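Local structure of putative surface anchored protein (Clostridium perfringens B, 4NI6) at residues T2-T6 with V124-E128; E19-F24 with T136-P142. The protein probably forms one Ig-like repeat of the shaft of a cell-surface adhesin, stabilised by an autocatalytically formed internal Thr-Gln ester cross-link. All blocks are in the same frame, centred on the assembly; numbering follows the deposited sequence.

Contact 1. Residues T2-T6 with V124-E128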
loop_
_atom_site.group_PDB
_atom_site.type_symbol
_atom_site.label_atom_id
_atom_site.label_comp_id
_atom_site.label_asym_id
_atom_site.label_seq_id
_atom_site.Cartn_x
_atom_site.Cartn_y
_atom_site.Cartn_z
ATOM N N THR A 2 7.804 11.706 0.870
ATOM C CA THR A 2 7.642 10.501 0.009
ATOM C C THR A 2 7.021 9.417 0.874
ATOM O O THR A 2 6.928 9.587 2.087
ATOM C CB THR A 2 9.003 10.040 -0.511
ATOM O OG1 THR A 2 9.925 9.954 0.582
ATOM C CG2 THR A 2 9.536 10.982 -1.560
ATOM N N LEU A 3 6.502 8.370 0.225
ATOM C CA LEU A 3 6.091 7.113 0.885
ATOM C C LEU A 3 6.953 5.932 0.455
ATOM O O LEU A 3 7.275 5.808 -0.724
ATOM C CB LEU A 3 4.619 6.726 0.592
ATOM C CG LEU A 3 3.451 7.718 0.714
ATOM C CD1 LEU A 3 2.120 7.059 0.345
ATOM C CD2 LEU A 3 3.388 8.331 2.104
ATOM N N LYS A 4 7.331 5.106 1.428
ATOM C CA LYS A 4 7.850 3.750 1.194
ATOM C C LYS A 4 6.881 2.768 1.820
ATOM O O LYS A 4 6.236 3.075 2.818
ATOM C CB LYS A 4 9.202 3.593 1.891
ATOM C CG LYS A 4 10.306 4.446 1.291
ATOM C CD LYS A 4 11.473 4.639 2.251
ATOM C CE LYS A 4 12.043 3.306 2.707
ATOM N NZ LYS A 4 11.472 2.877 4.017
ATOM N N THR A 5 6.733 1.592 1.221
ATOM C CA THR A 5 5.731 0.621 1.697
ATOM C C THR A 5 6.281 -0.796 1.729
ATOM O O THR A 5 7.155 -1.133 0.946
ATOM C CB THR A 5 4.473 0.667 0.814
ATOM O OG1 THR A 5 4.821 0.172 -0.494
ATOM C CG2 THR A 5 3.897 2.071 0.657
ATOM N N THR A 6 5.801 -1.553 2.705
ATOM C CA THR A 6 6.147 -2.960 2.837
ATOM C C THR A 6 4.867 -3.758 3.073
ATOM O O THR A 6 4.198 -3.601 4.095
ATOM C CB THR A 6 7.101 -3.179 4.018
ATOM O OG1 THR A 6 8.208 -2.266 3.925
ATOM C CG2 THR A 6 7.645 -4.596 4.019
ATOM N N VAL A 124 -0.602 15.690 -2.096
ATOM C CA VAL A 124 -0.785 14.270 -2.478
ATOM C C VAL A 124 0.600 13.690 -2.548
ATOM O O VAL A 124 1.456 14.170 -3.280
ATOM C CB VAL A 124 -1.490 14.178 -3.845
ATOM C CG1 VAL A 124 -1.462 12.739 -4.350
ATOM C CG2 VAL A 124 -2.926 14.672 -3.726
ATOM N N VAL A 125 0.780 12.573 -1.850
ATOM C CA VAL A 125 2.024 11.824 -1.894
ATOM C C VAL A 125 1.636 10.356 -2.062
ATOM O O VAL A 125 0.750 9.833 -1.377
ATOM C CB VAL A 125 2.828 12.020 -0.594
ATOM C CG1 VAL A 125 4.186 11.359 -0.689
ATOM C CG2 VAL A 125 3.021 13.520 -0.326
ATOM N N LYS A 126 2.241 9.716 -3.047
ATOM C CA LYS A 126 1.796 8.383 -3.403
ATOM C C LYS A 126 2.946 7.438 -3.677
ATOM O O LYS A 126 4.076 7.862 -3.883
ATOM C CB LYS A 126 0.865 8.475 -4.584
ATOM C CG LYS A 126 1.540 8.861 -5.878
ATOM C CD LYS A 126 0.508 9.266 -6.916
ATOM C CE LYS A 126 -0.393 10.367 -6.390
ATOM N NZ LYS A 126 -1.614 10.546 -7.224
ATOM N N HIS A 127 2.656 6.143 -3.636
ATOM C CA HIS A 127 3.619 5.128 -4.044
ATOM C C HIS A 127 2.868 4.010 -4.731
ATOM O O HIS A 127 2.166 3.217 -4.085
ATOM C CB HIS A 127 4.367 4.599 -2.836
ATOM C CG HIS A 127 5.517 3.674 -3.191
ATOM N ND1 HIS A 127 6.616 4.076 -3.836
ATOM C CD2 HIS A 127 5.637 2.308 -3.052
ATOM C CE1 HIS A 127 7.407 3.024 -4.095
ATOM N NE2 HIS A 127 6.794 1.932 -3.626
ATOM N N GLU A 128 2.823 4.118 -6.048
ATOM C CA GLU A 128 2.011 3.257 -6.903
ATOM C C GLU A 128 2.899 2.615 -7.972
ATOM O O GLU A 128 2.778 2.911 -9.162
ATOM C CB GLU A 128 0.879 4.079 -7.539
ATOM C CG GLU A 128 -0.010 4.771 -6.517
ATOM C CD GLU A 128 -1.106 5.612 -7.144
ATOM O OE1 GLU A 128 -0.897 6.144 -8.254
ATOM O OE2 GLU A 128 -2.179 5.733 -6.517
HETATM O O HOH W 1 6.370 8.669 -2.666
#

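Contact 2. Residues E19-F24 with T136-P142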
loop_
_atom_site.group_PDB
_atom_site.type_symbol
_atom_site.label_atom_id
_atom_site.label_comp_id
_atom_site.label_asym_id
_atom_site.label_seq_id
_atom_site.Cartn_x
_atom_site.Cartn_y
_atom_site.Cartn_z
ATOM N N GLU A 19 9.764 -10.521 -3.295
ATOM C CA GLU A 19 8.339 -10.450 -3.001
ATOM C C GLU A 19 8.001 -11.311 -1.780
ATOM O O GLU A 19 8.668 -12.327 -1.519
ATOM C CB GLU A 19 7.527 -10.963 -4.212
ATOM C CG GLU A 19 7.747 -10.255 -5.539
ATOM C CD GLU A 19 8.922 -10.748 -6.366
ATOM O OE1 GLU A 19 9.760 -11.572 -5.889
ATOM O OE2 GLU A 19 8.952 -10.323 -7.555
ATOM N N ALA A 20 6.956 -10.931 -1.052
ATOM C CA ALA A 20 6.405 -11.810 0.007
ATOM C C ALA A 20 5.821 -13.062 -0.631
ATOM O O ALA A 20 4.969 -12.964 -1.497
ATOM C CB ALA A 20 5.313 -11.087 0.763
ATOM N N LEU A 21 6.287 -14.228 -0.199
ATOM C CA LEU A 21 5.786 -15.470 -0.754
ATOM C C LEU A 21 4.743 -16.130 0.157
ATOM O O LEU A 21 4.903 -16.212 1.381
ATOM C CB LEU A 21 6.955 -16.439 -0.975
ATOM C CG LEU A 21 7.995 -16.012 -2.008
ATOM C CD1 LEU A 21 9.105 -17.033 -2.159
ATOM C CD2 LEU A 21 7.379 -15.655 -3.350
ATOM N N VAL A 22 3.645 -16.511 -0.468
ATOM C CA VAL A 22 2.623 -17.318 0.197
ATOM C C VAL A 22 2.637 -18.722 -0.386
ATOM O O VAL A 22 2.518 -18.873 -1.595
ATOM C CB VAL A 22 1.208 -16.713 -0.024
ATOM C CG1 VAL A 22 0.155 -17.547 0.700
ATOM C CG2 VAL A 22 1.141 -15.259 0.423
ATOM N N SER A 23 2.872 -19.726 0.450
ATOM C CA SER A 23 2.930 -21.081 -0.065
ATOM C C SER A 23 1.588 -21.486 -0.624
ATOM O O SER A 23 0.534 -21.004 -0.203
ATOM C CB SER A 23 3.359 -22.080 1.006
ATOM O OG SER A 23 2.337 -22.222 1.969
ATOM N N PHE A 24 1.630 -22.521 -1.450
ATOM C CA PHE A 24 0.417 -23.079 -2.007
ATOM C C PHE A 24 -0.549 -23.502 -0.899
ATOM O O PHE A 24 -1.725 -23.114 -0.909
ATOM C CB PHE A 24 0.756 -24.259 -2.917
ATOM C CG PHE A 24 -0.432 -25.048 -3.313
ATOM C CD1 PHE A 24 -1.378 -24.521 -4.160
ATOM C CD2 PHE A 24 -0.573 -26.354 -2.901
ATOM C CE1 PHE A 24 -2.564 -25.156 -4.389
ATOM C CE2 PHE A 24 -1.720 -27.063 -3.219
ATOM C CZ PHE A 24 -2.675 -26.494 -4.042
ATOM N N THR A 136 4.962 -6.251 -3.008
ATOM C CA THR A 136 4.444 -7.320 -3.843
ATOM C C THR A 136 4.403 -8.651 -3.074
ATOM O O THR A 136 5.279 -8.939 -2.305
ATOM C CB THR A 136 5.320 -7.458 -5.107
ATOM O OG1 THR A 136 5.364 -6.210 -5.787
ATOM C CG2 THR A 136 4.784 -8.463 -6.114
ATOM N N LEU A 137 3.348 -9.440 -3.350
ATOM C CA LEU A 137 3.269 -10.806 -2.887
ATOM C C LEU A 137 3.019 -11.709 -4.081
ATOM O O LEU A 137 2.393 -11.329 -5.046
ATOM C CB LEU A 137 2.224 -10.944 -1.784
ATOM C CG LEU A 137 0.753 -10.840 -2.207
ATOM C CD1 LEU A 137 0.194 -12.221 -2.584
ATOM C CD2 LEU A 137 -0.149 -10.206 -1.171
ATOM N N ILE A 138 3.471 -12.960 -3.959
ATOM C CA ILE A 138 3.201 -13.995 -4.970
ATOM C C ILE A 138 2.644 -15.236 -4.273
ATOM O O ILE A 138 3.158 -15.600 -3.219
ATOM C CB ILE A 138 4.505 -14.390 -5.712
ATOM C CG1 ILE A 138 5.032 -13.211 -6.535
ATOM C CG2 ILE A 138 4.252 -15.601 -6.629
ATOM C CD1 ILE A 138 6.453 -13.369 -7.052
ATOM N N VAL A 139 1.497 -15.733 -4.757
ATOM C CA VAL A 139 0.959 -17.000 -4.221
ATOM C C VAL A 139 1.482 -18.193 -4.999
ATOM O O VAL A 139 1.395 -18.168 -6.223
ATOM C CB VAL A 139 -0.564 -16.994 -4.270
ATOM C CG1 VAL A 139 -1.095 -18.231 -3.552
ATOM C CG2 VAL A 139 -1.136 -15.731 -3.644
ATOM N N GLU A 140 2.373 -18.930 -4.333
ATOM C CA GLU A 140 3.136 -19.980 -5.017
ATOM C C GLU A 140 2.266 -21.115 -5.588
ATOM O O GLU A 140 1.249 -21.461 -5.005
ATOM C CB GLU A 140 4.209 -20.536 -4.083
ATOM C CG GLU A 140 5.216 -19.492 -3.616
ATOM C CD GLU A 140 6.165 -20.032 -2.561
ATOM O OE1 GLU A 140 5.694 -20.708 -1.618
ATOM O OE2 GLU A 140 7.392 -19.801 -2.697
ATOM N N LYS A 141 2.674 -21.645 -6.744
ATOM C CA LYS A 141 2.058 -22.834 -7.351
ATOM C C LYS A 141 2.517 -24.143 -6.692
ATOM O O LYS A 141 3.595 -24.199 -6.100
ATOM C CB LYS A 141 2.377 -22.893 -8.846
ATOM C CG LYS A 141 1.837 -21.690 -9.607
ATOM C CD LYS A 141 1.800 -21.892 -11.112
ATOM C CE LYS A 141 3.196 -21.967 -11.709
ATOM N NZ LYS A 141 3.194 -21.611 -13.158
ATOM N N PRO A 142 1.711 -25.222 -6.826
ATOM C CA PRO A 142 1.976 -26.450 -6.068
ATOM C C PRO A 142 3.360 -27.022 -6.364
ATOM O O PRO A 142 3.771 -27.038 -7.575
ATOM C CB PRO A 142 0.910 -27.415 -6.581
ATOM C CG PRO A 142 -0.218 -26.587 -7.075
ATOM C CD PRO A 142 0.347 -25.206 -7.399
HETATM O O HOH W 2 4.073 -23.693 -2.426
#

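Contact 1. Residues T2-T6 with V124-E128
Leu3 and Val125 meet where strands 3-6 and 124-127, members of two different sheets, face each other without a single direct hydrogen bond. Their segment axes come within 6.5 Å, too far for backbone pairing. Leu3 holds CG anti to its carbonyl carbon (chi1 -48°), which carries the isobutyl group across: Leu3 CG lies 4.0 Å from Val125 CG1, and Leu3 CD1 touches both Val125 O and Lys126 CA. The branched Val125 returns the contact, its CG1 resting 3.6 Å from Thr2 CA. A water bridges the backbones, accepting from Leu3 N (2.9 Å) and donating to Lys126 O (2.7 Å).

Further along, His127 swings its ring anti to the backbone N (chi1 -172°), toward strand 3-6, with His127 ND1 3.6 Å from Leu3 O, though no hydrogen bond forms there. His127 CB packs 4.0 Å from Leu3 CB, and His127 CD2 comes obliquely to 3.4 Å from Thr5 OG1. That oxygen is no longer a hydroxyl: it is joined covalently to CD of Gln135. The imidazole is steadied from its far end, where NE2 is hydrogen-bonded to Asp132. Apolar packing and one water thus join the strands here, and the histidine ring lies against the ester oxygen, whose covalent bond should resist separation of the sheets.

Contact 2. Residues E19-F24 with T136-P142
Ala20, Leu21 and Val22 pair in parallel register with Leu137, Ile138 and Val139, and four backbone hydrogen bonds hold the ladder together. Ala20 N donates to Thr136 O (2.9 Å, N-H...O 148°), the most bent of the set, with the donor tilted from the carbonyl plane. Ala20 O then accepts from Ile138 N, and Val22 N donates almost straight to Ile138 O (2.9 Å, 176°). Val22 O closes the series by accepting from Glu140 N at 2.7 Å, one residue beyond the strand. Ala20 and Val22 thus use both N and O on this partner, as alternate residues of a parallel pair do, and Leu137 CA adds a CA-H...O contact to Ala20 O.

Leu21 and Ile138 lie side by side on one face, with Leu21 CD2 3.9 Å from Ile138 CB. Glu19 bends at chi2 (85°), laying its aliphatic part on Thr136 CG2 and its carboxylate carbon near Ile138 CD1. Glu140 crosses Leu21 at about a right angle, with Glu140 OE2 in van der Waals contact 3.3 Å from Leu21 CD1; Glu140 OE1 has a weak bond from a water that accepts from Phe24 N. Glu140 O, near the edge of the Phe24 ring, is buried without a polar partner. Pro142 CG sits over the centre of that ring, 3.8 Å from its centroid, a CH-pi contact in which the rigid proline ring presents its CG to the face. Ser23 OG and Thr136 OG1 find their partners outside, in Asn26 N and Asp132 O.

On the other face, Ala20, Val22, Leu137 and Val139 turn inward: Val22 and Leu137 reach Ala9 of strand 3-9 and strand 31-39, so small and branched apolar residues fill the space between sheets. Along its other edge, 136-139 makes backbone hydrogen bonds through Leu137 to Tyr98 of strand 97-106, placing it between that strand and 20-22.

Strand 121-139 serves both contacts, whose centres lie about 23 Å apart. In contact 1 it faces strand 3-9 of the opposite sheet; in contact 2 its C-terminal part gains 20-22 as a parallel neighbour within its own sheet. The chemistry follows: side chains and a bridging water span the gap in the first, whereas regular backbone hydrogen bonds carry the second, which buries more than twice the surface (647 against 279 Å²). Both are partly buried, but the centre of contact 1 is about 8 Å from that of the chain and the centre of contact 2 about 17 Å, toward one end. Asp132 and Gln135 lie between the two segments of the shared strand, and Gln135 supplies the acyl carbon of the ester with Thr5.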